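Local coordinates for protein translation factor SUI1 homolog (Pyrococcus horikoshii, PDB 5ZCY), which probably acts as a translation initiation factor of the SUI1 (aIF1/eIF1) family and probably binds mRNA, at residues R23-Y27 with T38-D44; K56-L61 with L85-L89; R79-K83 with L95-E99. All coordinates share one frame; numbering follows the deposited sequence.

Contact 1: residues R23-Y27 with T38-D44; sequences RIKVY and TIIEGID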
loop_
_atom_site.group_PDB
_atom_site.type_symbol
_atom_site.label_atom_id
_atom_site.label_comp_id
_atom_site.label_asym_id
_atom_site.label_seq_id
_atom_site.Cartn_x
_atom_site.Cartn_y
_atom_site.Cartn_z
ATOM N N ARG A 23 6.261 8.668 5.562
ATOM C CA ARG A 23 5.141 8.342 6.313
ATOM C C ARG A 23 4.427 7.177 5.607
ATOM O O ARG A 23 3.740 6.531 6.391
ATOM C CB ARG A 23 4.188 9.570 6.538
ATOM C CG ARG A 23 3.941 10.494 5.348
ATOM C CD ARG A 23 2.893 11.594 5.567
ATOM N NE ARG A 23 1.544 11.036 5.680
ATOM C CZ ARG A 23 0.864 10.418 4.704
ATOM N NH1 ARG A 23 1.352 10.281 3.486
ATOM N NH2 ARG A 23 -0.354 9.955 4.937
ATOM N N ILE A 24 4.487 6.977 4.256
ATOM C CA ILE A 24 3.745 5.795 3.722
ATOM C C ILE A 24 4.722 4.605 3.738
ATOM O O ILE A 24 5.651 4.640 2.993
ATOM C CB ILE A 24 3.152 6.020 2.358
ATOM C CG1 ILE A 24 2.124 7.192 2.481
ATOM C CG2 ILE A 24 2.468 4.801 1.820
ATOM C CD1 ILE A 24 1.747 7.712 1.133
ATOM N N LYS A 25 4.511 3.606 4.574
ATOM C CA LYS A 25 5.341 2.473 4.707
ATOM C C LYS A 25 4.724 1.300 3.983
ATOM O O LYS A 25 3.557 1.042 4.160
ATOM C CB LYS A 25 5.512 2.082 6.155
ATOM C CG LYS A 25 6.024 3.127 7.100
ATOM C CD LYS A 25 7.347 3.550 6.640
ATOM C CE LYS A 25 8.102 4.300 7.758
ATOM N NZ LYS A 25 9.233 5.080 7.201
ATOM N N VAL A 26 5.544 0.564 3.270
ATOM C CA VAL A 26 5.099 -0.604 2.532
ATOM C C VAL A 26 5.996 -1.748 2.984
ATOM O O VAL A 26 7.232 -1.659 2.819
ATOM C CB VAL A 26 5.136 -0.462 1.038
ATOM C CG1 VAL A 26 4.618 -1.730 0.330
ATOM C CG2 VAL A 26 4.398 0.772 0.564
ATOM N N TYR A 27 5.409 -2.829 3.454
ATOM C CA TYR A 27 6.244 -3.932 3.984
ATOM C C TYR A 27 5.506 -5.233 3.805
ATOM O O TYR A 27 4.361 -5.208 3.472
ATOM C CB TYR A 27 6.578 -3.689 5.418
ATOM C CG TYR A 27 5.472 -3.491 6.412
ATOM C CD1 TYR A 27 4.952 -2.252 6.652
ATOM C CD2 TYR A 27 4.913 -4.559 7.148
ATOM C CE1 TYR A 27 3.922 -2.014 7.586
ATOM C CE2 TYR A 27 3.881 -4.339 8.014
ATOM C CZ TYR A 27 3.400 -3.075 8.284
ATOM O OH TYR A 27 2.402 -2.752 9.160
ATOM N N THR A 38 1.347 -7.822 1.179
ATOM C CA THR A 38 1.933 -6.487 1.187
ATOM C C THR A 38 1.046 -5.562 2.019
ATOM O O THR A 38 -0.182 -5.522 1.748
ATOM C CB THR A 38 2.065 -5.935 -0.187
ATOM O OG1 THR A 38 2.868 -6.764 -0.994
ATOM C CG2 THR A 38 2.648 -4.518 -0.272
ATOM N N ILE A 39 1.623 -4.872 2.996
ATOM C CA ILE A 39 0.914 -3.963 3.843
ATOM C C ILE A 39 1.337 -2.573 3.466
ATOM O O ILE A 39 2.510 -2.268 3.283
ATOM C CB ILE A 39 1.263 -4.170 5.344
ATOM C CG1 ILE A 39 1.172 -5.645 5.748
ATOM C CG2 ILE A 39 0.504 -3.220 6.238
ATOM C CD1 ILE A 39 -0.189 -6.221 5.524
ATOM N N ILE A 40 0.298 -1.713 3.290
ATOM C CA ILE A 40 0.566 -0.225 3.076
ATOM C C ILE A 40 -0.054 0.499 4.300
ATOM O O ILE A 40 -1.296 0.422 4.523
ATOM C CB ILE A 40 -0.099 0.277 1.775
ATOM C CG1 ILE A 40 0.402 -0.532 0.600
ATOM C CG2 ILE A 40 0.181 1.740 1.610
ATOM C CD1 ILE A 40 -0.579 -0.461 -0.564
ATOM N N GLU A 41 0.827 1.132 5.024
ATOM C CA GLU A 41 0.431 1.843 6.268
ATOM C C GLU A 41 0.864 3.252 6.160
ATOM O O GLU A 41 1.791 3.638 5.483
ATOM C CB GLU A 41 1.162 1.168 7.479
ATOM C CG GLU A 41 0.795 1.367 8.904
ATOM C CD GLU A 41 1.732 0.373 9.651
ATOM O OE1 GLU A 41 1.300 -0.699 9.933
ATOM O OE2 GLU A 41 2.972 0.657 9.773
ATOM N N GLY A 42 0.066 4.180 6.666
ATOM C CA GLY A 42 0.435 5.592 6.669
ATOM C C GLY A 42 -0.328 6.528 5.781
ATOM O O GLY A 42 -0.188 7.783 5.845
ATOM N N ILE A 43 -1.162 5.984 4.912
ATOM C CA ILE A 43 -2.083 6.823 4.164
ATOM C C ILE A 43 -3.149 7.313 5.147
ATOM O O ILE A 43 -3.707 6.520 5.890
ATOM C CB ILE A 43 -2.702 6.075 3.023
ATOM C CG1 ILE A 43 -1.666 5.747 1.967
ATOM C CG2 ILE A 43 -3.812 6.921 2.345
ATOM C CD1 ILE A 43 -2.118 4.763 0.898
ATOM N N ASP A 44 -3.441 8.610 5.141
ATOM C CA ASP A 44 -4.321 9.229 6.140
ATOM C C ASP A 44 -5.766 8.707 5.887
ATOM O O ASP A 44 -6.423 9.038 4.867
ATOM C CB ASP A 44 -4.234 10.724 5.919
ATOM C CG ASP A 44 -5.038 11.528 6.910
ATOM O OD1 ASP A 44 -6.014 11.024 7.462
ATOM O OD2 ASP A 44 -4.576 12.684 7.172
#

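Contact 2: residues K56-L61 with L85-L89; sequences KLKAKL and LLAEL. With NO3 (nitrate ion), chain B.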
loop_
_atom_site.group_PDB
_atom_site.type_symbol
_atom_site.label_atom_id
_atom_site.label_comp_id
_atom_site.label_asym_id
_atom_site.label_seq_id
_atom_site.Cartn_x
_atom_site.Cartn_y
_atom_site.Cartn_z
ATOM N N LYS A 56 -8.646 -0.120 -6.204
ATOM C CA LYS A 56 -7.936 0.304 -7.340
ATOM C C LYS A 56 -6.641 -0.537 -7.475
ATOM O O LYS A 56 -6.255 -0.932 -8.548
ATOM C CB LYS A 56 -7.611 1.771 -7.353
ATOM C CG LYS A 56 -8.873 2.630 -7.549
ATOM C CD LYS A 56 -8.477 4.037 -7.607
ATOM C CE LYS A 56 -9.761 4.947 -7.720
ATOM N NZ LYS A 56 -9.198 6.308 -7.814
ATOM N N LEU A 57 -5.931 -0.695 -6.365
ATOM C CA LEU A 57 -4.661 -1.430 -6.467
ATOM C C LEU A 57 -4.972 -2.876 -6.745
ATOM O O LEU A 57 -4.160 -3.456 -7.552
ATOM C CB LEU A 57 -3.982 -1.287 -5.086
ATOM C CG LEU A 57 -3.400 0.065 -4.791
ATOM C CD1 LEU A 57 -2.921 0.087 -3.328
ATOM C CD2 LEU A 57 -2.342 0.598 -5.712
ATOM N N LYS A 58 -5.973 -3.467 -6.156
ATOM C CA LYS A 58 -6.448 -4.900 -6.381
ATOM C C LYS A 58 -6.741 -5.082 -7.874
ATOM O O LYS A 58 -6.387 -6.118 -8.459
ATOM C CB LYS A 58 -7.658 -5.325 -5.542
ATOM C CG LYS A 58 -7.311 -5.537 -4.050
ATOM C CD LYS A 58 -8.517 -5.545 -3.132
ATOM C CE LYS A 58 -9.445 -6.735 -3.397
ATOM N NZ LYS A 58 -10.593 -6.614 -2.466
ATOM N N ALA A 59 -7.369 -4.114 -8.477
ATOM C CA ALA A 59 -7.716 -4.228 -9.898
ATOM C C ALA A 59 -6.502 -4.115 -10.745
ATOM O O ALA A 59 -6.357 -4.938 -11.697
ATOM C CB ALA A 59 -8.764 -3.163 -10.252
ATOM N N LYS A 60 -5.550 -3.215 -10.459
ATOM C CA LYS A 60 -4.380 -3.041 -11.209
ATOM C C LYS A 60 -3.486 -4.292 -11.174
ATOM O O LYS A 60 -2.918 -4.678 -12.182
ATOM C CB LYS A 60 -3.536 -1.831 -10.795
ATOM C CG LYS A 60 -4.143 -0.437 -11.056
ATOM C CD LYS A 60 -3.527 0.574 -10.080
ATOM C CE LYS A 60 -3.570 2.041 -10.511
ATOM N NZ LYS A 60 -2.438 2.736 -9.829
ATOM N N LEU A 61 -3.425 -4.945 -9.997
ATOM C CA LEU A 61 -2.544 -6.105 -9.800
ATOM C C LEU A 61 -3.311 -7.432 -9.985
ATOM O O LEU A 61 -2.652 -8.511 -9.847
ATOM C CB LEU A 61 -1.992 -5.986 -8.369
ATOM C CG LEU A 61 -1.055 -4.892 -8.066
ATOM C CD1 LEU A 61 -0.885 -4.604 -6.604
ATOM C CD2 LEU A 61 0.349 -5.080 -8.773
ATOM N N LEU A 85 2.525 2.466 -8.655
ATOM C CA LEU A 85 1.093 2.415 -8.606
ATOM C C LEU A 85 0.554 3.500 -7.702
ATOM O O LEU A 85 -0.494 4.093 -8.007
ATOM C CB LEU A 85 0.628 1.051 -8.166
ATOM C CG LEU A 85 0.919 -0.152 -9.098
ATOM C CD1 LEU A 85 0.540 -1.441 -8.413
ATOM C CD2 LEU A 85 0.265 0.037 -10.461
ATOM N N LEU A 86 1.198 3.759 -6.577
ATOM C CA LEU A 86 0.723 4.865 -5.717
ATOM C C LEU A 86 0.950 6.202 -6.370
ATOM O O LEU A 86 0.088 7.124 -6.184
ATOM C CB LEU A 86 1.365 4.800 -4.341
ATOM C CG LEU A 86 0.877 3.610 -3.501
ATOM C CD1 LEU A 86 1.666 3.477 -2.169
ATOM C CD2 LEU A 86 -0.587 3.718 -3.162
ATOM N N ALA A 87 1.995 6.332 -7.152
ATOM C CA ALA A 87 2.176 7.612 -7.940
ATOM C C ALA A 87 1.144 7.756 -8.950
ATOM O O ALA A 87 0.717 8.971 -9.161
ATOM C CB ALA A 87 3.566 7.595 -8.569
ATOM N N GLU A 88 0.565 6.718 -9.536
ATOM C CA GLU A 88 -0.577 6.817 -10.479
ATOM C C GLU A 88 -1.768 7.389 -9.729
ATOM O O GLU A 88 -2.699 8.006 -10.338
ATOM C CB GLU A 88 -0.942 5.486 -11.153
ATOM C CG GLU A 88 0.083 5.034 -12.160
ATOM C CD GLU A 88 -0.168 3.617 -12.646
ATOM O OE1 GLU A 88 -1.192 2.965 -12.350
ATOM O OE2 GLU A 88 0.719 3.168 -13.381
ATOM N N LEU A 89 -1.837 7.165 -8.416
ATOM C CA LEU A 89 -2.884 7.705 -7.568
ATOM C C LEU A 89 -2.483 9.011 -6.885
ATOM O O LEU A 89 -3.113 9.379 -5.904
ATOM C CB LEU A 89 -3.340 6.621 -6.510
ATOM C CG LEU A 89 -3.811 5.300 -7.152
ATOM C CD1 LEU A 89 -4.216 4.387 -6.005
ATOM C CD2 LEU A 89 -4.968 5.468 -8.147
HETATM N N NO3 B . -8.191 7.186 -4.575
HETATM O O1 NO3 B . -7.515 7.108 -5.476
HETATM O O2 NO3 B . -8.031 7.962 -3.408
HETATM O O3 NO3 B . -9.202 6.284 -4.552
#

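Contact 3: residues R79-K83 with L95-E99; sequences RDRIK and LIEVE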
loop_
_atom_site.group_PDB
_atom_site.type_symbol
_atom_site.label_atom_id
_atom_site.label_comp_id
_atom_site.label_asym_id
_atom_site.label_seq_id
_atom_site.Cartn_x
_atom_site.Cartn_y
_atom_site.Cartn_z
ATOM N N ARG A 79 5.975 -5.016 -3.711
ATOM C CA ARG A 79 6.950 -3.985 -3.514
ATOM C C ARG A 79 7.599 -3.569 -4.809
ATOM O O ARG A 79 8.056 -2.417 -4.881
ATOM C CB ARG A 79 7.987 -4.408 -2.476
ATOM C CG ARG A 79 7.405 -4.597 -1.080
ATOM C CD ARG A 79 8.463 -5.040 -0.120
ATOM N NE ARG A 79 8.860 -6.414 -0.411
ATOM C CZ ARG A 79 9.904 -6.984 0.146
ATOM N NH1 ARG A 79 10.630 -6.361 0.999
ATOM N NH2 ARG A 79 10.204 -8.229 -0.211
ATOM N N ASP A 80 7.661 -4.441 -5.798
ATOM C CA ASP A 80 8.337 -4.085 -7.058
ATOM C C ASP A 80 7.586 -2.962 -7.790
ATOM O O ASP A 80 8.272 -2.224 -8.534
ATOM C CB ASP A 80 8.406 -5.305 -7.949
ATOM C CG ASP A 80 7.149 -6.079 -8.058
ATOM O OD1 ASP A 80 6.088 -5.813 -7.485
ATOM O OD2 ASP A 80 7.081 -6.976 -8.927
ATOM N N ARG A 81 6.286 -2.868 -7.632
ATOM C CA ARG A 81 5.488 -1.978 -8.445
ATOM C C ARG A 81 4.782 -0.915 -7.556
ATOM O O ARG A 81 4.170 -0.011 -8.152
ATOM C CB ARG A 81 4.416 -2.671 -9.190
ATOM C CG ARG A 81 5.002 -3.610 -10.242
ATOM C CD ARG A 81 3.937 -4.405 -10.931
ATOM N NE ARG A 81 3.024 -3.547 -11.685
ATOM C CZ ARG A 81 1.838 -3.935 -12.199
ATOM N NH1 ARG A 81 1.368 -5.168 -12.057
ATOM N NH2 ARG A 81 1.109 -3.035 -12.814
ATOM N N ILE A 82 4.832 -0.950 -6.240
ATOM C CA ILE A 82 3.942 -0.157 -5.409
ATOM C C ILE A 82 4.227 1.326 -5.515
ATOM O O ILE A 82 3.254 2.098 -5.458
ATOM C CB ILE A 82 3.991 -0.632 -3.927
ATOM C CG1 ILE A 82 2.799 -0.098 -3.122
ATOM C CG2 ILE A 82 5.322 -0.299 -3.280
ATOM C CD1 ILE A 82 1.473 -0.410 -3.670
ATOM N N LYS A 83 5.468 1.754 -5.669
ATOM C CA LYS A 83 5.735 3.216 -5.774
ATOM C C LYS A 83 5.110 3.740 -7.047
ATOM O O LYS A 83 4.462 4.812 -7.012
ATOM C CB LYS A 83 7.210 3.571 -5.688
ATOM C CG LYS A 83 7.784 3.353 -4.342
ATOM C CD LYS A 83 9.183 4.028 -4.154
ATOM C CE LYS A 83 9.815 3.639 -2.866
ATOM N NZ LYS A 83 11.154 4.252 -2.662
ATOM N N LEU A 95 7.407 10.191 -0.127
ATOM C CA LEU A 95 6.807 9.854 1.104
ATOM C C LEU A 95 6.724 8.320 1.296
ATOM O O LEU A 95 6.399 7.938 2.384
ATOM C CB LEU A 95 5.382 10.323 1.166
ATOM C CG LEU A 95 5.137 11.823 1.176
ATOM C CD1 LEU A 95 3.609 11.968 1.062
ATOM C CD2 LEU A 95 5.683 12.444 2.448
ATOM N N ILE A 96 7.074 7.584 0.236
ATOM C CA ILE A 96 6.866 6.102 0.262
ATOM C C ILE A 96 8.139 5.368 0.617
ATOM O O ILE A 96 9.126 5.565 -0.120
ATOM C CB ILE A 96 6.347 5.635 -1.056
ATOM C CG1 ILE A 96 4.983 6.317 -1.437
ATOM C CG2 ILE A 96 6.012 4.111 -0.976
ATOM C CD1 ILE A 96 4.598 6.153 -2.845
ATOM N N GLU A 97 8.150 4.670 1.715
ATOM C CA GLU A 97 9.325 3.833 2.137
ATOM C C GLU A 97 8.920 2.384 1.858
ATOM O O GLU A 97 8.040 1.873 2.562
ATOM C CB GLU A 97 9.763 4.007 3.570
ATOM C CG GLU A 97 11.008 3.022 3.806
ATOM C CD GLU A 97 11.584 2.939 5.223
ATOM O OE1 GLU A 97 10.851 3.232 6.219
ATOM O OE2 GLU A 97 12.768 2.382 5.345
ATOM N N VAL A 98 9.630 1.735 0.967
ATOM C CA VAL A 98 9.413 0.280 0.728
ATOM C C VAL A 98 10.438 -0.458 1.600
ATOM O O VAL A 98 11.629 -0.306 1.421
ATOM C CB VAL A 98 9.523 -0.038 -0.726
ATOM C CG1 VAL A 98 9.626 -1.553 -0.970
ATOM C CG2 VAL A 98 8.426 0.648 -1.516
ATOM N N GLU A 99 9.968 -1.232 2.528
ATOM C CA GLU A 99 10.828 -1.872 3.524
ATOM C C GLU A 99 10.891 -3.358 3.209
ATOM O O GLU A 99 11.800 -4.037 3.805
ATOM C CB GLU A 99 10.200 -1.785 4.949
ATOM C CG GLU A 99 9.751 -0.454 5.495
ATOM C CD GLU A 99 8.942 -0.641 6.831
ATOM O OE1 GLU A 99 9.073 -1.633 7.592
ATOM O OE2 GLU A 99 8.105 0.182 7.143
ATOM O OXT GLU A 99 9.985 -3.920 2.585
HETATM O O HOH W 1 13.466 -5.662 2.629
HETATM O O HOH W 2 10.928 7.038 -1.767
#

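Contact 1: residues R23-Y27 with T38-D44
Tyr27 and Ile39 face each other as a hydrogen-bonded pair of an antiparallel beta hairpin, strands 24-30 and 36-41. Their backbones exchange two bonds, and the one from Ile39 N to Tyr27 O is nearly straight (178°). Lys25 and Glu41 form the next hydrogen-bonded pair. Between them Val26 sits opposite Ile40 as a non-hydrogen-bonded pair.

The tight part is the face carrying Ile24, Val26, Thr38 and Ile40. Val26 CG1 presses on Thr38 CG2 at 3.5 Å, closer than usual for two methyls. Ile24 and Ile40 lie side by side, with CG2 against CG2 at 3.8 Å.

The other face is more open. The CG of Tyr27 is set between its backbone N and carbonyl carbon (chi1 57°), which lays the ring over Ile39. Ile39 CB makes a CH-pi contact 3.9 Å from the Tyr27 ring centroid. At the ring's edge Tyr27 OH donates a very short bond of 2.5 Å to Glu41 OE1. Lys25 leads away to a salt bridge with Glu97. Past the strand, at Gly42 (phi 111°), a side chain would press on the preceding carbonyl oxygen and on Arg23 O, so glycine is needed.

The hairpin lies mid-sheet: strand 96-98 pairs beside 24-30, strand 71-75 flanks 36-41, and Leu57 of helix 50-61 packs on Ile40.

Contact 2: residues K56-L61 with L85-L89
Two helices that pack on the beta sheet of this SUI1 fold, 50-61 and 82-88, meet here through leucines on the inside and lysines along the outer edge. Leu85 is central. Leu85 CB touches Leu57 CD2 at 3.9 Å. Leu85 CD1 lies against Leu61 CD2 at 3.7 Å. Leu57 also reaches Leu86 and Leu89 more loosely, so its two methyls bridge three residues of the second segment.

Lys60 runs over this apolar layer. Its chain is extended beyond CG and lies antiparallel to that of Leu85, with Lys60 CD 3.8 Å from Leu85 CD2. Lys60 NZ forms a salt bridge with Glu88 OE1 at 2.8 Å. The ammonium meets this oxygen on its anti side, 32° out of the carboxylate plane. An alanine in place of Lys60 is likely to leave the Glu88 carboxylate without this mate and to strip the aliphatic cover from Leu85.

At the outer end Lys56 CD touches Leu89 CD2 at 3.8 Å. Beyond it the Lys56 ammonium holds a nitrate ion, probably from the crystallisation liquor: Lys56 NZ donates to nitrate O1 at 3.0 Å and, weakly, to O3.

Contact 3: residues R79-K83 with L95-E99
Arg79 CG stands anti to its own carbonyl carbon (chi1 -65°), and the chain bends at chi3 (-71°), which carries the guanidinium past Val98 to the C-terminal carboxylate of Glu99. Lys83 starts with the same kind of first torsion but stays extended beyond CG. It reaches across strand 96-98, past Val98 CG2 and as far as the Ile96 backbone.

The two methyls of Val98 divide the work. Val98 CG1 packs against the aliphatic part of Arg79, 3.6 Å from Arg79 CB. Val98 CG2 meets Ile82 CG2 at 3.7 Å and also touches Lys83 CE. Lys83 CG rests 3.9 Å from Ile96 CG2, the two chains pointing opposite ways. The strand thus packs against residues 79-83, which lead into helix 82-88. Ile82 continues inward to Val26 of the neighbouring strand 24-30.

The polar groups sit at the ends. Arg79 NH1 donates to Glu99 OXT at 3.0 Å, with an angle of 154° at the hydrogen. The oxygen lies near the guanidinium plane. A water receives a weak bond from the same NH1 and donates to the other carboxylate oxygen, Glu99 O, at 2.6 Å. The guanidinium has a second partner in Asp77, bound through NH2. A second water links Lys83 NZ to Ile96 O, accepting from the one and donating to the other.

The terminal carboxylate is thus held both directly and through water. Its negative charge is probably offset in part by Arg79, which shares its own charge with Asp77.

How the contacts relate
Along the chain, contact 1 closes before the other two open, while contacts 2 and 3 cross, their segments alternating. Contacts 1 and 3 lie close, with centres about 9 Å apart. They share the sheet, in which strand 96-98 runs parallel to its neighbour 24-30. Contacts 2 and 3 share helix 82-88, and their centres are about 12 Å apart. Contacts 1 and 2 have centres about 14 Å apart yet touch where Leu57 packs on the hairpin and where Ile24 meets Leu86. Leu86 also packs on Ile96. Together the three contacts join the hairpin, both helices and the C-terminal strand into one compact alpha-beta unit.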